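Local coordinates for conjugal transfer protein (Escherichia coli, PDB 5WIO) that probably serves as a VirB8-type inner-membrane component of a plasmid type IV secretion system, represented here by its soluble domain, at residues A[41-46]-A[88-93]; A[51-56]-A[67-72]; A[84-89]-A[110-115]. All coordinates share one frame; numbering follows the deposited sequence.

Contact 1 (A[41-46]-A[88-93]). With XXE (4-(1H-pyrrol-1-yl)pyridine-2-carboxylic acid), chain E.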
loop_
_atom_site.group_PDB
_atom_site.type_symbol
_atom_site.label_atom_id
_atom_site.label_comp_id
_atom_site.label_asym_id
_atom_site.label_seq_id
_atom_site.Cartn_x
_atom_site.Cartn_y
_atom_site.Cartn_z
ATOM N N ARG A 41 -4.030 -9.535 -10.310
ATOM C CA ARG A 41 -4.695 -9.962 -11.534
ATOM C C ARG A 41 -3.743 -10.153 -12.715
ATOM O O ARG A 41 -4.044 -10.909 -13.638
ATOM C CB ARG A 41 -5.788 -8.963 -11.917
ATOM C CG ARG A 41 -6.597 -9.386 -13.131
ATOM C CD ARG A 41 -7.701 -8.399 -13.447
ATOM N NE ARG A 41 -8.391 -8.747 -14.685
ATOM C CZ ARG A 41 -9.455 -8.107 -15.156
ATOM N NH1 ARG A 41 -9.967 -7.083 -14.487
ATOM N NH2 ARG A 41 -10.013 -8.495 -16.294
ATOM N N GLU A 42 -2.600 -9.475 -12.699
ATOM C CA GLU A 42 -1.670 -9.570 -13.821
ATOM C C GLU A 42 -0.474 -10.470 -13.521
ATOM O O GLU A 42 0.290 -10.809 -14.423
ATOM C CB GLU A 42 -1.183 -8.178 -14.233
ATOM C CG GLU A 42 -2.280 -7.261 -14.756
ATOM C CD GLU A 42 -2.969 -7.804 -15.997
ATOM O OE1 GLU A 42 -2.487 -8.806 -16.568
ATOM O OE2 GLU A 42 -4.001 -7.225 -16.401
ATOM N N SER A 43 -0.309 -10.859 -12.261
ATOM C CA SER A 43 0.778 -11.760 -11.891
ATOM C C SER A 43 0.309 -13.206 -11.917
ATOM O O SER A 43 -0.853 -13.497 -11.636
ATOM C CB SER A 43 1.327 -11.424 -10.503
ATOM O OG SER A 43 1.639 -10.048 -10.393
ATOM N N TYR A 44 1.219 -14.108 -12.262
ATOM C CA TYR A 44 0.933 -15.531 -12.177
ATOM C C TYR A 44 2.037 -16.280 -11.449
ATOM O O TYR A 44 3.138 -16.460 -11.974
ATOM C CB TYR A 44 0.729 -16.142 -13.563
ATOM C CG TYR A 44 0.504 -17.637 -13.497
ATOM C CD1 TYR A 44 -0.717 -18.154 -13.082
ATOM C CD2 TYR A 44 1.515 -18.529 -13.828
ATOM C CE1 TYR A 44 -0.930 -19.517 -13.007
ATOM C CE2 TYR A 44 1.313 -19.896 -13.757
ATOM C CZ TYR A 44 0.089 -20.384 -13.347
ATOM O OH TYR A 44 -0.117 -21.742 -13.275
ATOM N N ASP A 45 1.730 -16.709 -10.232
ATOM C CA ASP A 45 2.620 -17.572 -9.472
ATOM C C ASP A 45 1.832 -18.786 -9.005
ATOM O O ASP A 45 0.804 -18.652 -8.338
ATOM C CB ASP A 45 3.231 -16.826 -8.286
ATOM C CG ASP A 45 4.205 -17.680 -7.496
ATOM O OD1 ASP A 45 4.692 -18.694 -8.040
ATOM O OD2 ASP A 45 4.490 -17.331 -6.331
ATOM N N PHE A 46 2.316 -19.968 -9.369
ATOM C CA PHE A 46 1.603 -21.215 -9.114
ATOM C C PHE A 46 1.308 -21.429 -7.631
ATOM O O PHE A 46 0.399 -22.176 -7.272
ATOM C CB PHE A 46 2.405 -22.396 -9.667
ATOM C CG PHE A 46 1.751 -23.729 -9.448
ATOM C CD1 PHE A 46 0.520 -24.010 -10.015
ATOM C CD2 PHE A 46 2.367 -24.701 -8.680
ATOM C CE1 PHE A 46 -0.086 -25.232 -9.818
ATOM C CE2 PHE A 46 1.766 -25.928 -8.480
ATOM C CZ PHE A 46 0.538 -26.194 -9.049
ATOM N N THR A 88 4.911 -15.049 -14.206
ATOM C CA THR A 88 4.986 -13.688 -14.621
ATOM C C THR A 88 5.034 -12.815 -13.405
ATOM O O THR A 88 4.146 -12.809 -12.589
ATOM C CB THR A 88 3.778 -13.332 -15.446
ATOM O OG1 THR A 88 3.804 -14.114 -16.626
ATOM C CG2 THR A 88 3.817 -11.915 -15.825
ATOM N N ARG A 89 6.093 -12.050 -13.319
ATOM C CA ARG A 89 6.252 -11.020 -12.295
ATOM C C ARG A 89 5.660 -9.680 -12.728
ATOM O O ARG A 89 5.636 -9.361 -13.917
ATOM C CB ARG A 89 7.734 -10.855 -11.956
ATOM C CG ARG A 89 8.082 -9.564 -11.244
ATOM C CD ARG A 89 9.580 -9.468 -11.004
ATOM N NE ARG A 89 10.345 -9.774 -12.210
ATOM C CZ ARG A 89 11.672 -9.753 -12.279
ATOM N NH1 ARG A 89 12.389 -9.436 -11.208
ATOM N NH2 ARG A 89 12.285 -10.047 -13.417
ATOM N N VAL A 90 5.187 -8.897 -11.761
ATOM C CA VAL A 90 4.596 -7.593 -12.050
ATOM C C VAL A 90 5.356 -6.453 -11.374
ATOM O O VAL A 90 5.784 -6.571 -10.226
ATOM C CB VAL A 90 3.117 -7.544 -11.620
ATOM C CG1 VAL A 90 2.661 -6.104 -11.439
ATOM C CG2 VAL A 90 2.248 -8.261 -12.642
ATOM N N LYS A 91 5.514 -5.348 -12.098
ATOM C CA LYS A 91 6.262 -4.194 -11.606
ATOM C C LYS A 91 5.529 -2.879 -11.865
ATOM O O LYS A 91 5.356 -2.472 -13.013
ATOM C CB LYS A 91 7.647 -4.148 -12.255
ATOM C CG LYS A 91 8.374 -2.826 -12.082
ATOM C CD LYS A 91 8.758 -2.584 -10.633
ATOM C CE LYS A 91 9.531 -1.282 -10.478
ATOM N NZ LYS A 91 10.737 -1.244 -11.354
ATOM N N ILE A 92 5.107 -2.215 -10.792
ATOM C CA ILE A 92 4.421 -0.932 -10.909
ATOM C C ILE A 92 5.402 0.192 -11.223
ATOM O O ILE A 92 6.501 0.237 -10.672
ATOM C CB ILE A 92 3.653 -0.581 -9.623
ATOM C CG1 ILE A 92 2.732 -1.735 -9.222
ATOM C CG2 ILE A 92 2.866 0.710 -9.806
ATOM C CD1 ILE A 92 1.709 -2.092 -10.273
ATOM N N ASN A 93 5.029 1.048 -12.177
ATOM C CA ASN A 93 5.880 2.167 -12.598
ATOM C C ASN A 93 5.330 3.582 -12.350
ATOM O O ASN A 93 6.102 4.530 -12.207
ATOM C CB ASN A 93 6.262 2.013 -14.073
ATOM C CG ASN A 93 7.048 0.745 -14.342
ATOM O OD1 ASN A 93 8.017 0.443 -13.646
ATOM N ND2 ASN A 93 6.633 -0.005 -15.357
HETATM O OAM XXE E . 0.569 -10.903 -4.403
HETATM C CAL XXE E . 0.815 -11.477 -5.497
HETATM O OAN XXE E . 0.050 -11.304 -6.482
HETATM C CAH XXE E . 2.030 -12.370 -5.627
HETATM C CAG XXE E . 2.675 -12.493 -6.848
HETATM N NAI XXE E . 2.489 -13.051 -4.540
HETATM C CAJ XXE E . 3.582 -13.858 -4.650
HETATM C CAK XXE E . 4.226 -13.984 -5.870
HETATM C CAF XXE E . 3.765 -13.300 -6.959
HETATM N NAA XXE E . 4.429 -13.434 -8.205
HETATM C CAB XXE E . 3.813 -13.512 -9.461
HETATM C CAC XXE E . 4.815 -13.643 -10.420
HETATM C CAD XXE E . 6.056 -13.647 -9.758
HETATM C CAE XXE E . 5.815 -13.519 -8.396
#

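Contact 2 (A[51-56]-A[67-72]). With XXE (4-(1H-pyrrol-1-yl)pyridine-2-carboxylic acid), chain E.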
loop_
_atom_site.group_PDB
_atom_site.type_symbol
_atom_site.label_atom_id
_atom_site.label_comp_id
_atom_site.label_asym_id
_atom_site.label_seq_id
_atom_site.Cartn_x
_atom_site.Cartn_y
_atom_site.Cartn_z
ATOM N N VAL A 51 -4.863 -17.495 -3.930
ATOM C CA VAL A 51 -4.977 -16.262 -3.163
ATOM C C VAL A 51 -5.217 -15.075 -4.091
ATOM O O VAL A 51 -6.008 -14.183 -3.781
ATOM C CB VAL A 51 -3.716 -16.003 -2.319
ATOM C CG1 VAL A 51 -3.934 -14.814 -1.397
ATOM C CG2 VAL A 51 -3.355 -17.244 -1.518
ATOM N N ASP A 52 -4.532 -15.073 -5.230
ATOM C CA ASP A 52 -4.694 -14.016 -6.222
ATOM C C ASP A 52 -6.074 -14.086 -6.867
ATOM O O ASP A 52 -6.701 -13.060 -7.129
ATOM C CB ASP A 52 -3.610 -14.110 -7.298
ATOM C CG ASP A 52 -2.211 -13.980 -6.728
ATOM O OD1 ASP A 52 -2.065 -13.389 -5.637
ATOM O OD2 ASP A 52 -1.258 -14.466 -7.374
ATOM N N TYR A 53 -6.536 -15.305 -7.124
ATOM C CA TYR A 53 -7.836 -15.527 -7.746
ATOM C C TYR A 53 -8.967 -15.036 -6.849
ATOM O O TYR A 53 -9.893 -14.367 -7.311
ATOM C CB TYR A 53 -8.027 -17.011 -8.066
ATOM C CG TYR A 53 -9.351 -17.336 -8.726
ATOM C CD1 TYR A 53 -9.518 -17.197 -10.096
ATOM C CD2 TYR A 53 -10.430 -17.786 -7.977
ATOM C CE1 TYR A 53 -10.723 -17.493 -10.704
ATOM C CE2 TYR A 53 -11.640 -18.086 -8.574
ATOM C CZ TYR A 53 -11.780 -17.938 -9.939
ATOM O OH TYR A 53 -12.982 -18.233 -10.541
ATOM N N THR A 54 -8.882 -15.369 -5.565
ATOM C CA THR A 54 -9.913 -15.001 -4.601
ATOM C C THR A 54 -9.990 -13.492 -4.402
ATOM O O THR A 54 -11.068 -12.940 -4.188
ATOM C CB THR A 54 -9.666 -15.673 -3.237
ATOM O OG1 THR A 54 -9.524 -17.086 -3.417
ATOM C CG2 THR A 54 -10.824 -15.399 -2.290
ATOM N N ALA A 55 -8.839 -12.832 -4.473
ATOM C CA ALA A 55 -8.763 -11.396 -4.231
ATOM C C ALA A 55 -9.422 -10.593 -5.349
ATOM O O ALA A 55 -10.168 -9.649 -5.086
ATOM C CB ALA A 55 -7.314 -10.967 -4.056
ATOM N N VAL A 56 -9.141 -10.971 -6.592
ATOM C CA VAL A 56 -9.669 -10.257 -7.751
ATOM C C VAL A 56 -11.190 -10.342 -7.821
ATOM O O VAL A 56 -11.853 -9.401 -8.258
ATOM C CB VAL A 56 -9.074 -10.800 -9.064
ATOM C CG1 VAL A 56 -9.653 -10.053 -10.256
ATOM C CG2 VAL A 56 -7.554 -10.690 -9.041
ATOM N N SER A 67 -14.851 -11.722 -16.878
ATOM C CA SER A 67 -13.899 -11.831 -17.979
ATOM C C SER A 67 -12.533 -12.321 -17.505
ATOM O O SER A 67 -11.718 -12.783 -18.305
ATOM C CB SER A 67 -13.751 -10.485 -18.693
ATOM O OG SER A 67 -12.851 -10.582 -19.784
ATOM N N TYR A 68 -12.291 -12.216 -16.202
ATOM C CA TYR A 68 -11.032 -12.666 -15.615
ATOM C C TYR A 68 -11.101 -14.129 -15.187
ATOM O O TYR A 68 -10.136 -14.876 -15.345
ATOM C CB TYR A 68 -10.655 -11.793 -14.419
ATOM C CG TYR A 68 -9.619 -12.420 -13.511
ATOM C CD1 TYR A 68 -8.283 -12.485 -13.888
ATOM C CD2 TYR A 68 -9.977 -12.945 -12.276
ATOM C CE1 TYR A 68 -7.333 -13.058 -13.063
ATOM C CE2 TYR A 68 -9.034 -13.521 -11.443
ATOM C CZ TYR A 68 -7.713 -13.574 -11.843
ATOM O OH TYR A 68 -6.770 -14.145 -11.019
ATOM N N GLN A 69 -12.245 -14.530 -14.645
ATOM C CA GLN A 69 -12.434 -15.898 -14.177
ATOM C C GLN A 69 -12.591 -16.871 -15.340
ATOM O O GLN A 69 -12.507 -18.085 -15.161
ATOM C CB GLN A 69 -13.652 -15.981 -13.256
ATOM C CG GLN A 69 -13.506 -15.212 -11.955
ATOM C CD GLN A 69 -14.829 -15.040 -11.236
ATOM O OE1 GLN A 69 -15.893 -15.261 -11.816
ATOM N NE2 GLN A 69 -14.772 -14.646 -9.969
ATOM N N SER A 70 -12.814 -16.331 -16.534
ATOM C CA SER A 70 -13.040 -17.149 -17.719
ATOM C C SER A 70 -11.827 -18.010 -18.064
ATOM O O SER A 70 -11.967 -19.181 -18.413
ATOM C CB SER A 70 -13.407 -16.263 -18.912
ATOM O OG SER A 70 -13.623 -17.038 -20.081
ATOM N N LYS A 71 -10.638 -17.427 -17.954
ATOM C CA LYS A 71 -9.404 -18.110 -18.330
ATOM C C LYS A 71 -9.021 -19.220 -17.350
ATOM O O LYS A 71 -7.998 -19.885 -17.525
ATOM C CB LYS A 71 -8.262 -17.098 -18.440
ATOM C CG LYS A 71 -7.947 -16.389 -17.134
ATOM C CD LYS A 71 -7.617 -14.923 -17.355
ATOM C CE LYS A 71 -6.376 -14.751 -18.209
ATOM N NZ LYS A 71 -6.037 -13.312 -18.400
ATOM N N PHE A 72 -9.843 -19.421 -16.325
ATOM C CA PHE A 72 -9.550 -20.409 -15.292
ATOM C C PHE A 72 -10.524 -21.584 -15.315
ATOM O O PHE A 72 -10.332 -22.571 -14.603
ATOM C CB PHE A 72 -9.568 -19.751 -13.911
ATOM C CG PHE A 72 -8.442 -18.779 -13.684
ATOM C CD1 PHE A 72 -8.561 -17.455 -14.071
ATOM C CD2 PHE A 72 -7.265 -19.191 -13.081
ATOM C CE1 PHE A 72 -7.528 -16.560 -13.862
ATOM C CE2 PHE A 72 -6.230 -18.303 -12.870
ATOM C CZ PHE A 72 -6.360 -16.985 -13.260
HETATM O OAM XXE E . 0.569 -10.903 -4.403
HETATM C CAL XXE E . 0.815 -11.477 -5.497
HETATM O OAN XXE E . 0.050 -11.304 -6.482
HETATM C CAH XXE E . 2.030 -12.370 -5.627
HETATM C CAG XXE E . 2.675 -12.493 -6.848
HETATM N NAI XXE E . 2.489 -13.051 -4.540
HETATM C CAJ XXE E . 3.582 -13.858 -4.650
HETATM C CAK XXE E . 4.226 -13.984 -5.870
HETATM C CAF XXE E . 3.765 -13.300 -6.959
HETATM N NAA XXE E . 4.429 -13.434 -8.205
HETATM C CAB XXE E . 3.813 -13.512 -9.461
HETATM C CAC XXE E . 4.815 -13.643 -10.420
HETATM C CAD XXE E . 6.056 -13.647 -9.758
HETATM C CAE XXE E . 5.815 -13.519 -8.396
#

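Contact 3 (A[84-89]-A[110-115]). With XXE (4-(1H-pyrrol-1-yl)pyridine-2-carboxylic acid), chain E.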
loop_
_atom_site.group_PDB
_atom_site.type_symbol
_atom_site.label_atom_id
_atom_site.label_comp_id
_atom_site.label_asym_id
_atom_site.label_seq_id
_atom_site.Cartn_x
_atom_site.Cartn_y
_atom_site.Cartn_z
ATOM N N ASP A 84 3.506 -24.942 -12.747
ATOM C CA ASP A 84 4.691 -24.204 -12.331
ATOM C C ASP A 84 5.749 -24.236 -13.431
ATOM O O ASP A 84 6.948 -24.165 -13.160
ATOM C CB ASP A 84 5.253 -24.775 -11.028
ATOM C CG ASP A 84 6.254 -23.848 -10.371
ATOM O OD1 ASP A 84 6.136 -22.618 -10.559
ATOM O OD2 ASP A 84 7.156 -24.346 -9.669
ATOM N N SER A 85 5.297 -24.346 -14.675
ATOM C CA SER A 85 6.207 -24.368 -15.813
ATOM C C SER A 85 6.667 -22.961 -16.178
ATOM O O SER A 85 7.650 -22.789 -16.898
ATOM C CB SER A 85 5.543 -25.037 -17.019
ATOM O OG SER A 85 4.365 -24.349 -17.401
ATOM N N GLU A 86 5.952 -21.958 -15.677
ATOM C CA GLU A 86 6.284 -20.568 -15.965
ATOM C C GLU A 86 5.724 -19.623 -14.904
ATOM O O GLU A 86 4.935 -20.030 -14.053
ATOM C CB GLU A 86 5.757 -20.167 -17.345
ATOM C CG GLU A 86 4.248 -19.988 -17.409
ATOM C CD GLU A 86 3.775 -19.522 -18.773
ATOM O OE1 GLU A 86 3.866 -20.309 -19.740
ATOM O OE2 GLU A 86 3.314 -18.365 -18.880
ATOM N N THR A 87 6.139 -18.362 -14.966
ATOM C CA THR A 87 5.646 -17.337 -14.051
ATOM C C THR A 87 5.726 -15.955 -14.695
ATOM O O THR A 87 6.475 -15.752 -15.651
ATOM C CB THR A 87 6.437 -17.324 -12.728
ATOM O OG1 THR A 87 5.841 -16.392 -11.817
ATOM C CG2 THR A 87 7.886 -16.933 -12.974
ATOM N N THR A 88 4.911 -15.049 -14.206
ATOM C CA THR A 88 4.986 -13.688 -14.621
ATOM C C THR A 88 5.034 -12.815 -13.405
ATOM O O THR A 88 4.146 -12.809 -12.589
ATOM C CB THR A 88 3.778 -13.332 -15.446
ATOM O OG1 THR A 88 3.804 -14.114 -16.626
ATOM C CG2 THR A 88 3.817 -11.915 -15.825
ATOM N N ARG A 89 6.093 -12.050 -13.319
ATOM C CA ARG A 89 6.252 -11.020 -12.295
ATOM C C ARG A 89 5.660 -9.680 -12.728
ATOM O O ARG A 89 5.636 -9.361 -13.917
ATOM C CB ARG A 89 7.734 -10.855 -11.956
ATOM C CG ARG A 89 8.082 -9.564 -11.244
ATOM C CD ARG A 89 9.580 -9.468 -11.004
ATOM N NE ARG A 89 10.345 -9.774 -12.210
ATOM C CZ ARG A 89 11.672 -9.753 -12.279
ATOM N NH1 ARG A 89 12.389 -9.436 -11.208
ATOM N NH2 ARG A 89 12.285 -10.047 -13.417
ATOM N N THR A 110 5.699 -6.156 -16.734
ATOM C CA THR A 110 5.584 -7.567 -16.393
ATOM C C THR A 110 6.761 -8.357 -16.947
ATOM O O THR A 110 7.124 -8.214 -18.114
ATOM C CB THR A 110 4.272 -8.174 -16.926
ATOM O OG1 THR A 110 4.165 -7.920 -18.333
ATOM C CG2 THR A 110 3.072 -7.564 -16.213
ATOM N N VAL A 111 7.357 -9.186 -16.099
ATOM C CA VAL A 111 8.476 -10.021 -16.511
ATOM C C VAL A 111 8.095 -11.496 -16.437
ATOM O O VAL A 111 8.004 -12.070 -15.351
ATOM C CB VAL A 111 9.723 -9.772 -15.645
ATOM C CG1 VAL A 111 10.849 -10.703 -16.061
ATOM C CG2 VAL A 111 10.161 -8.317 -15.751
ATOM N N ARG A 112 7.861 -12.101 -17.596
ATOM C CA ARG A 112 7.529 -13.519 -17.662
ATOM C C ARG A 112 8.783 -14.366 -17.478
ATOM O O ARG A 112 9.899 -13.848 -17.465
ATOM C CB ARG A 112 6.851 -13.853 -18.993
ATOM C CG ARG A 112 6.329 -15.279 -19.086
ATOM C CD ARG A 112 6.169 -15.720 -20.529
ATOM N NE ARG A 112 5.877 -17.147 -20.624
ATOM C CZ ARG A 112 5.806 -17.823 -21.766
ATOM N NH1 ARG A 112 6.006 -17.201 -22.920
ATOM N NH2 ARG A 112 5.535 -19.121 -21.752
ATOM N N ARG A 113 8.569 -15.654 -17.262
ATOM C CA ARG A 113 9.650 -16.612 -17.240
ATOM C C ARG A 113 9.104 -17.979 -17.596
ATOM O O ARG A 113 7.931 -18.275 -17.368
ATOM C CB ARG A 113 10.308 -16.649 -15.859
ATOM C CG ARG A 113 11.342 -17.751 -15.694
ATOM C CD ARG A 113 12.477 -17.597 -16.695
ATOM N NE ARG A 113 13.648 -18.381 -16.318
ATOM C CZ ARG A 113 14.523 -18.881 -17.185
ATOM N NH1 ARG A 113 14.360 -18.679 -18.486
ATOM N NH2 ARG A 113 15.562 -19.584 -16.752
ATOM N N VAL A 114 9.972 -18.818 -18.139
ATOM C CA VAL A 114 9.691 -20.242 -18.266
ATOM C C VAL A 114 10.871 -21.031 -17.704
ATOM O O VAL A 114 12.031 -20.689 -17.936
ATOM C CB VAL A 114 9.409 -20.650 -19.729
ATOM C CG1 VAL A 114 8.469 -19.643 -20.382
ATOM C CG2 VAL A 114 10.695 -20.776 -20.526
ATOM N N ARG A 115 10.566 -22.080 -16.951
ATOM C CA ARG A 115 11.585 -22.807 -16.203
ATOM C C ARG A 115 12.484 -23.656 -17.098
ATOM O O ARG A 115 13.435 -24.279 -16.620
ATOM C CB ARG A 115 10.924 -23.686 -15.143
ATOM C CG ARG A 115 10.033 -22.918 -14.183
ATOM C CD ARG A 115 10.829 -21.891 -13.395
ATOM N NE ARG A 115 9.970 -21.046 -12.571
ATOM C CZ ARG A 115 9.353 -21.460 -11.469
ATOM N NH1 ARG A 115 9.492 -22.714 -11.064
ATOM N NH2 ARG A 115 8.590 -20.621 -10.778
HETATM O OAM XXE E . 0.569 -10.903 -4.403
HETATM C CAL XXE E . 0.815 -11.477 -5.497
HETATM O OAN XXE E . 0.050 -11.304 -6.482
HETATM C CAH XXE E . 2.030 -12.370 -5.627
HETATM C CAG XXE E . 2.675 -12.493 -6.848
HETATM N NAI XXE E . 2.489 -13.051 -4.540
HETATM C CAJ XXE E . 3.582 -13.858 -4.650
HETATM C CAK XXE E . 4.226 -13.984 -5.870
HETATM C CAF XXE E . 3.765 -13.300 -6.959
HETATM N NAA XXE E . 4.429 -13.434 -8.205
HETATM C CAB XXE E . 3.813 -13.512 -9.461
HETATM C CAC XXE E . 4.815 -13.643 -10.420
HETATM C CAD XXE E . 6.056 -13.647 -9.758
HETATM C CAE XXE E . 5.815 -13.519 -8.396
#

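Contact 1 (A[41-46]-A[88-93])
Tyr44 and Thr88 form a single antiparallel hydrogen-bonded pair, an isolated beta bridge that fastens the chain leaving helix 27-42 to the edge strand 86-98 of the NTF2-like VirB8 domain. Tyr44 N donates to Thr88 O at 3.2 Å, lying in the carbonyl plane on a lone pair. Thr88 N returns a bond of the same length to Tyr44 O, tilted only 17° from that carbonyl plane. Ser43 adds a softer, bent CA-H...O contact, its CA 3.6 Å from Thr88 O. Beyond the bridge, methyl groups of the strand pack on Glu42, against both carbon and oxygen atoms. Val90 turns toward segment 41-46, and its CG2 branch, set anti to the carbonyl carbon of Val90 and beside its backbone N, lies 3.8 Å from Glu42 CB. Thr88 CG2 approaches Glu42 O at 4.0 Å.

The polar ends find their partners farther out: Glu42 OE2 bonds Tyr156 OH on strand 151-160, Ser43 OG bonds Ile39 O one turn back in the helix, and Tyr44 OH reaches Gly83 O. The Ser43 bond probably steadies the chain as it leaves the helix, and the Tyr44 bond holds its phenol end. The bridge also borders the bound 4-(1H-pyrrol-1-yl)pyridine-2-carboxylic acid. Its pyrrole ring lies by the strand, with Ser43 CB 3.4 Å from ligand CAB; the still shorter approach of Thr88 O to this ring is doubtful. Farther along the ligand, OD2 of Asp45 comes to 3.4 Å from CAK of the pyridine ring.

Contact 2 (A[51-56]-A[67-72])
Tyr68 presents one face of its ring to Val56, whose CG1 stands 3.9 Å from the ring centroid and 28° off the normal, a CH-pi contact made by the methyl anti to the backbone N of Val56. Phe72 CE1 lies over the other face of Tyr68, near the rim, so Val56 and Phe72 cover opposite faces of the ring. The phenol end runs on toward helix 49-58, where Tyr68 OH is 3.7 Å from Tyr53 CA. Arg41, from helix 27-42, also packs on this ring. Replacing Tyr68 with an alanine would probably open a gap between Val56 and Phe72 and leave both without the ring that separates them.

Next comes Gln69, whose aliphatic part crosses Tyr53 at about a right angle, with Gln69 CG 3.4 Å from Tyr53 OH. This is helix-on-helix packing in the helical layer of the VirB8 domain: helices 49-58 and 62-69 follow one another in the chain and meet through Tyr53 and Val56 of the first and Tyr68 and Gln69 of the second, with Phe72 just beyond. On another side of helix 49-58, Asp52 is tied to His40 and Ser48, and its OD1 lies 3.1 Å from OAN of the bound pyrrolyl-pyridine carboxylic acid.

Farther on, the bond from Phe72 N to Gln69 O, 3.2 Å long, brings Phe72 back against Tyr53. The two rings make a T-shaped pair, centroids 5.2 Å apart and planes at 63°, with the Tyr53 edge toward the Phe72 face. Tyr53 CD1 sits over the centre of the Phe72 ring, 4.0 Å above its plane.

Contact 3 (A[84-89]-A[110-115])
Val111 O is gripped by two neighbours on strand 86-98: Arg89 N donates to it at 2.8 Å and 167°, from above the carbonyl plane, and the CA-H of Thr88 adds a weaker contact. Val111 N answers with a bond of 2.8 Å to Arg89 O. Thr87 and Arg113 form the next hydrogen-bonded pair, and Arg115 N reaches Ser85 O beyond the strand end at 3.0 Å. Glu86 with Val114 and Thr88 with Arg112 are the non-hydrogen-bonded pairs between.

One face of the sheet carries Glu86, Thr88, Arg112 and Val114. Here Arg112, extended as far as NE, makes a diagonal salt bridge: its NH2 is 2.9 Å from Glu86 OE1, which it meets from above the carboxylate plane, and its NE holds Glu86 OE2 weakly. The carboxylate and guanidinium planes are 36° apart, and Val114 CG1 lies over a guanidinium face. Thr88 CG2 packs on Thr110 CB at 3.9 Å.

On the other face Arg89 and Val111 run side by side, with CG1 of Val111 at the edge of the guanidinium, while Arg89 NH2 has a long, weak ion pair with Asp120. Thr87 CG2 touches Arg113 CB; the Thr87 hydroxyl bonds Tyr44 O and borders the ligand pyrrole. At the loop end Arg115 NH2 bridges to Asp84 OD1 at 3.2 Å, the two flat groups turned 89° apart. The whole is the open end of an antiparallel beta hairpin, strands 86-98 and 103-114, in the curved sheet of the NTF2-like VirB8 fold.

From the N terminus, helix 27-42 runs into segment 41-46, which opens the loop that contact 1 closes on strand 86-98. Nested inside that loop is contact 2, the shorter closure between helices 49-58 and 62-69; Arg41 packs on Val56, joining the two. Contact 3 begins on the strand where contact 1 ends, sharing Thr88 and Arg89, and closes the hairpin with strand 103-114. Contacts 2 and 3 follow in series and do not touch, their nearest atoms about 8 Å apart. Contact 1 ties the helical layer to the sheet, contact 2 packs that layer internally and contact 3 pairs two strands of the sheet; all three border the bound ligand.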